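Local coordinates for protein L-tyrosine isonitrile synthase (Pseudomonas aeruginosa, PDB 3E59) that converts the amino group of L-tyrosine to an isonitrile, taking the carbon from C2 of ribulose 5-phosphate, in the biosynthesis of paerucumarin, at residues P65-N73 and V123-Y133. Sequence-based numbering, arbitrary orientation.
Sequences PAFPAKSPN and VRIGDAHISAY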
ATOM      1  N   PRO A  65       2.000   0.388   5.478  1.00 36.51           N
ATOM      2  CA  PRO A  65       2.673   1.350   4.613  1.00 36.53           C
ATOM      3  C   PRO A  65       1.946   1.427   3.270  1.00 38.46           C
ATOM      4  O   PRO A  65       1.900   0.428   2.520  1.00 36.95           O
ATOM      5  CB  PRO A  65       4.082   0.745   4.439  1.00 38.96           C
ATOM      6  CG  PRO A  65       4.179  -0.339   5.459  1.00 38.33           C
ATOM      7  CD  PRO A  65       2.790  -0.849   5.599  1.00 36.20           C
ATOM      8  N   ALA A  66       1.367   2.591   2.978  1.00 35.81           N
ATOM      9  CA  ALA A  66       0.473   2.753   1.824  1.00 35.45           C
ATOM     10  C   ALA A  66       0.035   4.211   1.655  1.00 37.44           C
ATOM     11  O   ALA A  66       0.354   5.063   2.483  1.00 35.40           O
ATOM     12  CB  ALA A  66      -0.762   1.864   1.982  1.00 35.09           C
ATOM     13  N   PHE A  67      -0.712   4.474   0.583  1.00 36.67           N
ATOM     14  CA  PHE A  67      -1.276   5.795   0.291  1.00 36.66           C
ATOM     15  C   PHE A  67      -0.218   6.911   0.247  1.00 35.56           C
ATOM     16  O   PHE A  67      -0.305   7.890   1.009  1.00 34.31           O
ATOM     17  CB  PHE A  67      -2.394   6.149   1.283  1.00 34.68           C
ATOM     18  CG  PHE A  67      -3.585   5.221   1.246  1.00 35.79           C
ATOM     19  CD1 PHE A  67      -3.676   4.131   2.140  1.00 35.93           C
ATOM     20  CD2 PHE A  67      -4.642   5.461   0.368  1.00 33.87           C
ATOM     21  CE1 PHE A  67      -4.796   3.288   2.130  1.00 33.79           C
ATOM     22  CE2 PHE A  67      -5.753   4.623   0.340  1.00 33.26           C
ATOM     23  CZ  PHE A  67      -5.837   3.538   1.227  1.00 34.25           C
ATOM     24  N   PRO A  68       0.793   6.765  -0.630  1.00 37.05           N
ATOM     25  CA  PRO A  68       1.857   7.777  -0.706  1.00 36.63           C
ATOM     26  C   PRO A  68       1.442   9.059  -1.429  1.00 36.04           C
ATOM     27  O   PRO A  68       1.680  10.159  -0.937  1.00 35.56           O
ATOM     28  CB  PRO A  68       2.968   7.059  -1.495  1.00 38.00           C
ATOM     29  CG  PRO A  68       2.257   6.099  -2.365  1.00 39.92           C
ATOM     30  CD  PRO A  68       1.038   5.643  -1.557  1.00 39.48           C
ATOM     31  N   ALA A  69       0.862   8.895  -2.615  1.00 37.97           N
ATOM     32  CA  ALA A  69       0.465   9.987  -3.490  1.00 38.27           C
ATOM     33  C   ALA A  69      -0.013   9.296  -4.728  1.00 39.78           C
ATOM     34  O   ALA A  69       0.324   8.135  -4.957  1.00 36.87           O
ATOM     35  CB  ALA A  69       1.650  10.896  -3.837  1.00 37.20           C
ATOM     36  N   LYS A  70      -0.806  10.003  -5.526  1.00 40.19           N
ATOM     37  CA  LYS A  70      -1.240   9.479  -6.811  1.00 42.73           C
ATOM     38  C   LYS A  70      -0.034   9.315  -7.754  1.00 42.64           C
ATOM     39  O   LYS A  70       0.947  10.067  -7.662  1.00 41.43           O
ATOM     40  CB  LYS A  70      -2.286  10.419  -7.414  1.00 42.99           C
ATOM     41  CG  LYS A  70      -3.604   9.752  -7.828  1.00 44.53           C
ATOM     42  CD  LYS A  70      -4.466   9.355  -6.661  1.00 40.93           C
ATOM     43  CE  LYS A  70      -5.913   9.145  -7.089  1.00 41.57           C
ATOM     44  NZ  LYS A  70      -6.424   7.758  -6.919  1.00 39.29           N
ATOM     45  N   SER A  71      -0.091   8.317  -8.639  1.00 40.42           N
ATOM     46  CA  SER A  71       0.879   8.223  -9.739  1.00 38.25           C
ATOM     47  C   SER A  71       0.986   9.566 -10.480  1.00 38.96           C
ATOM     48  O   SER A  71      -0.038  10.227 -10.708  1.00 35.44           O
ATOM     49  CB  SER A  71       0.462   7.117 -10.710  1.00 39.24           C
ATOM     50  OG  SER A  71       1.034   7.298 -11.997  1.00 38.49           O
ATOM     51  N   PRO A  72       2.220   9.972 -10.871  1.00 40.18           N
ATOM     52  CA  PRO A  72       2.379  11.256 -11.570  1.00 40.91           C
ATOM     53  C   PRO A  72       1.916  11.195 -13.020  1.00 42.62           C
ATOM     54  O   PRO A  72       1.884  12.215 -13.695  1.00 45.26           O
ATOM     55  CB  PRO A  72       3.888  11.502 -11.509  1.00 41.60           C
ATOM     56  CG  PRO A  72       4.486  10.113 -11.457  1.00 42.04           C
ATOM     57  CD  PRO A  72       3.511   9.275 -10.683  1.00 38.31           C
ATOM     58  N   ASN A  73       1.573  10.001 -13.487  1.00 44.27           N
ATOM     59  CA  ASN A  73       1.138   9.789 -14.859  1.00 45.36           C
ATOM     60  C   ASN A  73      -0.354  10.108 -14.997  1.00 47.87           C
ATOM     61  O   ASN A  73      -1.193   9.375 -14.460  1.00 48.39           O
ATOM     62  CB  ASN A  73       1.426   8.333 -15.270  1.00 42.93           C
ATOM     63  CG  ASN A  73       1.173   8.064 -16.750  1.00 44.14           C
ATOM     64  OD1 ASN A  73       0.522   8.854 -17.444  1.00 42.57           O
ATOM     65  ND2 ASN A  73       1.698   6.937 -17.244  1.00 40.32           N
ATOM     66  N   VAL A 123      10.400   8.559  -7.188  1.00 47.38           N
ATOM     67  CA  VAL A 123       9.132   8.391  -7.916  1.00 46.35           C
ATOM     68  C   VAL A 123       8.675   9.684  -8.613  1.00 47.34           C
ATOM     69  O   VAL A 123       7.746   9.666  -9.429  1.00 47.62           O
ATOM     70  CB  VAL A 123       8.010   7.738  -7.048  1.00 47.81           C
ATOM     71  CG1 VAL A 123       8.502   6.410  -6.469  1.00 47.34           C
ATOM     72  CG2 VAL A 123       7.544   8.655  -5.936  1.00 48.51           C
ATOM     73  N   ARG A 124       9.351  10.786  -8.297  1.00 46.25           N
ATOM     74  CA  ARG A 124       9.195  12.060  -9.002  1.00 49.27           C
ATOM     75  C   ARG A 124       7.840  12.737  -8.767  1.00 48.34           C
ATOM     76  O   ARG A 124       7.186  13.232  -9.687  1.00 49.05           O
ATOM     77  CB  ARG A 124       9.543  11.916 -10.496  1.00 52.54           C
ATOM     78  CG  ARG A 124      11.039  11.641 -10.735  1.00 54.70           C
ATOM     79  CD  ARG A 124      11.292  10.829 -11.987  1.00 55.84           C
ATOM     80  NE  ARG A 124      12.724  10.611 -12.201  1.00 58.85           N
ATOM     81  CZ  ARG A 124      13.249   9.985 -13.253  1.00 58.91           C
ATOM     82  NH1 ARG A 124      12.462   9.493 -14.204  1.00 59.83           N
ATOM     83  NH2 ARG A 124      14.565   9.847 -13.354  1.00 58.68           N
ATOM     84  N   ILE A 125       7.443  12.756  -7.505  1.00 45.87           N
ATOM     85  CA  ILE A 125       6.292  13.518  -7.059  1.00 43.44           C
ATOM     86  C   ILE A 125       6.873  14.527  -6.081  1.00 42.45           C
ATOM     87  O   ILE A 125       7.562  14.145  -5.130  1.00 41.95           O
ATOM     88  CB  ILE A 125       5.225  12.599  -6.405  1.00 43.25           C
ATOM     89  CG1 ILE A 125       4.707  11.576  -7.427  1.00 42.85           C
ATOM     90  CG2 ILE A 125       4.058  13.408  -5.826  1.00 40.35           C
ATOM     91  CD1 ILE A 125       4.123  10.314  -6.808  1.00 42.69           C
ATOM     92  N   GLY A 126       6.633  15.816  -6.341  1.00 42.74           N
ATOM     93  CA  GLY A 126       7.183  16.891  -5.510  1.00 41.16           C
ATOM     94  C   GLY A 126       6.602  16.874  -4.108  1.00 41.36           C
ATOM     95  O   GLY A 126       5.497  16.366  -3.904  1.00 39.94           O
ATOM     96  N   ASP A 127       7.339  17.432  -3.146  1.00 40.02           N
ATOM     97  CA  ASP A 127       6.919  17.415  -1.741  1.00 42.21           C
ATOM     98  C   ASP A 127       5.610  18.166  -1.457  1.00 43.68           C
ATOM     99  O   ASP A 127       4.900  17.845  -0.488  1.00 44.30           O
ATOM    100  CB  ASP A 127       8.038  17.955  -0.850  1.00 43.51           C
ATOM    101  CG  ASP A 127       9.096  16.921  -0.560  1.00 46.28           C
ATOM    102  OD1 ASP A 127      10.293  17.285  -0.553  1.00 45.28           O
ATOM    103  OD2 ASP A 127       8.732  15.738  -0.344  1.00 46.57           O
ATOM    104  N   ALA A 128       5.310  19.167  -2.288  1.00 40.67           N
ATOM    105  CA  ALA A 128       4.050  19.908  -2.216  1.00 39.65           C
ATOM    106  C   ALA A 128       2.885  19.014  -2.589  1.00 39.21           C
ATOM    107  O   ALA A 128       1.834  19.073  -1.963  1.00 39.92           O
ATOM    108  CB  ALA A 128       4.084  21.133  -3.127  1.00 36.96           C
ATOM    109  N   HIS A 129       3.072  18.191  -3.618  1.00 41.68           N
ATOM    110  CA  HIS A 129       2.042  17.242  -4.030  1.00 44.38           C
ATOM    111  C   HIS A 129       1.769  16.224  -2.924  1.00 43.64           C
ATOM    112  O   HIS A 129       0.606  15.924  -2.621  1.00 42.73           O
ATOM    113  CB  HIS A 129       2.434  16.530  -5.327  1.00 47.11           C
ATOM    114  CG  HIS A 129       2.178  17.337  -6.562  1.00 51.27           C
ATOM    115  ND1 HIS A 129       0.947  17.377  -7.181  1.00 53.36           N
ATOM    116  CD2 HIS A 129       2.994  18.131  -7.296  1.00 52.64           C
ATOM    117  CE1 HIS A 129       1.016  18.155  -8.246  1.00 54.18           C
ATOM    118  NE2 HIS A 129       2.248  18.624  -8.338  1.00 54.01           N
ATOM    119  N   ILE A 130       2.849  15.708  -2.325  1.00 40.65           N
ATOM    120  CA  ILE A 130       2.751  14.750  -1.218  1.00 41.37           C
ATOM    121  C   ILE A 130       1.998  15.358  -0.023  1.00 42.48           C
ATOM    122  O   ILE A 130       1.082  14.732   0.521  1.00 44.45           O
ATOM    123  CB  ILE A 130       4.152  14.198  -0.804  1.00 38.33           C
ATOM    124  CG1 ILE A 130       4.754  13.365  -1.939  1.00 35.24           C
ATOM    125  CG2 ILE A 130       4.079  13.349   0.478  1.00 37.60           C
ATOM    126  CD1 ILE A 130       6.223  13.300  -1.859  1.00 37.27           C
ATOM    127  N   SER A 131       2.377  16.570   0.372  1.00 42.65           N
ATOM    128  CA  SER A 131       1.696  17.269   1.463  1.00 44.08           C
ATOM    129  C   SER A 131       0.208  17.490   1.189  1.00 42.47           C
ATOM    130  O   SER A 131      -0.602  17.342   2.089  1.00 44.68           O
ATOM    131  CB  SER A 131       2.382  18.598   1.779  1.00 44.10           C
ATOM    132  OG  SER A 131       3.518  18.390   2.596  1.00 44.55           O
ATOM    133  N   ALA A 132      -0.138  17.849  -0.049  1.00 42.48           N
ATOM    134  CA  ALA A 132      -1.540  18.036  -0.445  1.00 42.30           C
ATOM    135  C   ALA A 132      -2.331  16.715  -0.397  1.00 41.87           C
ATOM    136  O   ALA A 132      -3.486  16.682   0.053  1.00 43.11           O
ATOM    137  CB  ALA A 132      -1.618  18.658  -1.825  1.00 39.95           C
ATOM    138  N   TYR A 133      -1.700  15.634  -0.855  1.00 39.16           N
ATOM    139  CA  TYR A 133      -2.308  14.306  -0.802  1.00 38.74           C
ATOM    140  C   TYR A 133      -2.523  13.834   0.638  1.00 38.36           C
ATOM    141  O   TYR A 133      -3.582  13.272   0.955  1.00 37.14           O
ATOM    142  CB  TYR A 133      -1.469  13.294  -1.584  1.00 37.36           C
ATOM    143  CG  TYR A 133      -2.099  11.922  -1.730  1.00 36.37           C
ATOM    144  CD1 TYR A 133      -1.845  10.912  -0.795  1.00 35.42           C
ATOM    145  CD2 TYR A 133      -2.939  11.628  -2.813  1.00 35.16           C
ATOM    146  CE1 TYR A 133      -2.412   9.644  -0.927  1.00 34.77           C
ATOM    147  CE2 TYR A 133      -3.517  10.364  -2.955  1.00 36.17           C
ATOM    148  CZ  TYR A 133      -3.250   9.381  -2.005  1.00 36.92           C
ATOM    149  OH  TYR A 133      -3.801   8.133  -2.144  1.00 37.82           O
TER
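Tyr133 sets one face of its ring against Ala69 CA, and following that side chain outward from the helix accounts for much of this contact. Its CG stands anti to the backbone N (chi1 -173°), which carries the ring off the helix and across the loop 65-73. CB is still 4.3 Å from Ala69 CA; beyond CG, CD1 has Pro68 O at 3.6 Å and CD2 has Lys70 N at 3.8 Å. Ala69 CA itself sits over the ring centre, 3.6 Å from the centroid and only 10° off the normal, a CH-pi contact. Farther along, the two sides of the ring part company: Phe67 O lies at the ring edge, near its plane, 3.4 Å from CE1, while CE2 has Lys70 CD beside it at 4.0 Å, the lysine chain crossing at roughly a right angle. At the tip, past CZ, OH lies in the plane of the Phe67 ring, off its edge, and hydrogen-bonds to Glu86, whose carboxylate also forms a salt bridge with Lys70 NZ. Ile125 CD1, which meets Ala69 CB at 3.9 Å, packs on Pro72 CD at 4.1 Å, again by van der Waals contact. The whole joins the start of helix 127-144, and the turn leading into it, to the loop that leaves strand 60-64 of the parallel sheet, with helix 84-103 meeting Phe67 and supplying Glu86, and helix 193-210 touching Pro72 and Val123.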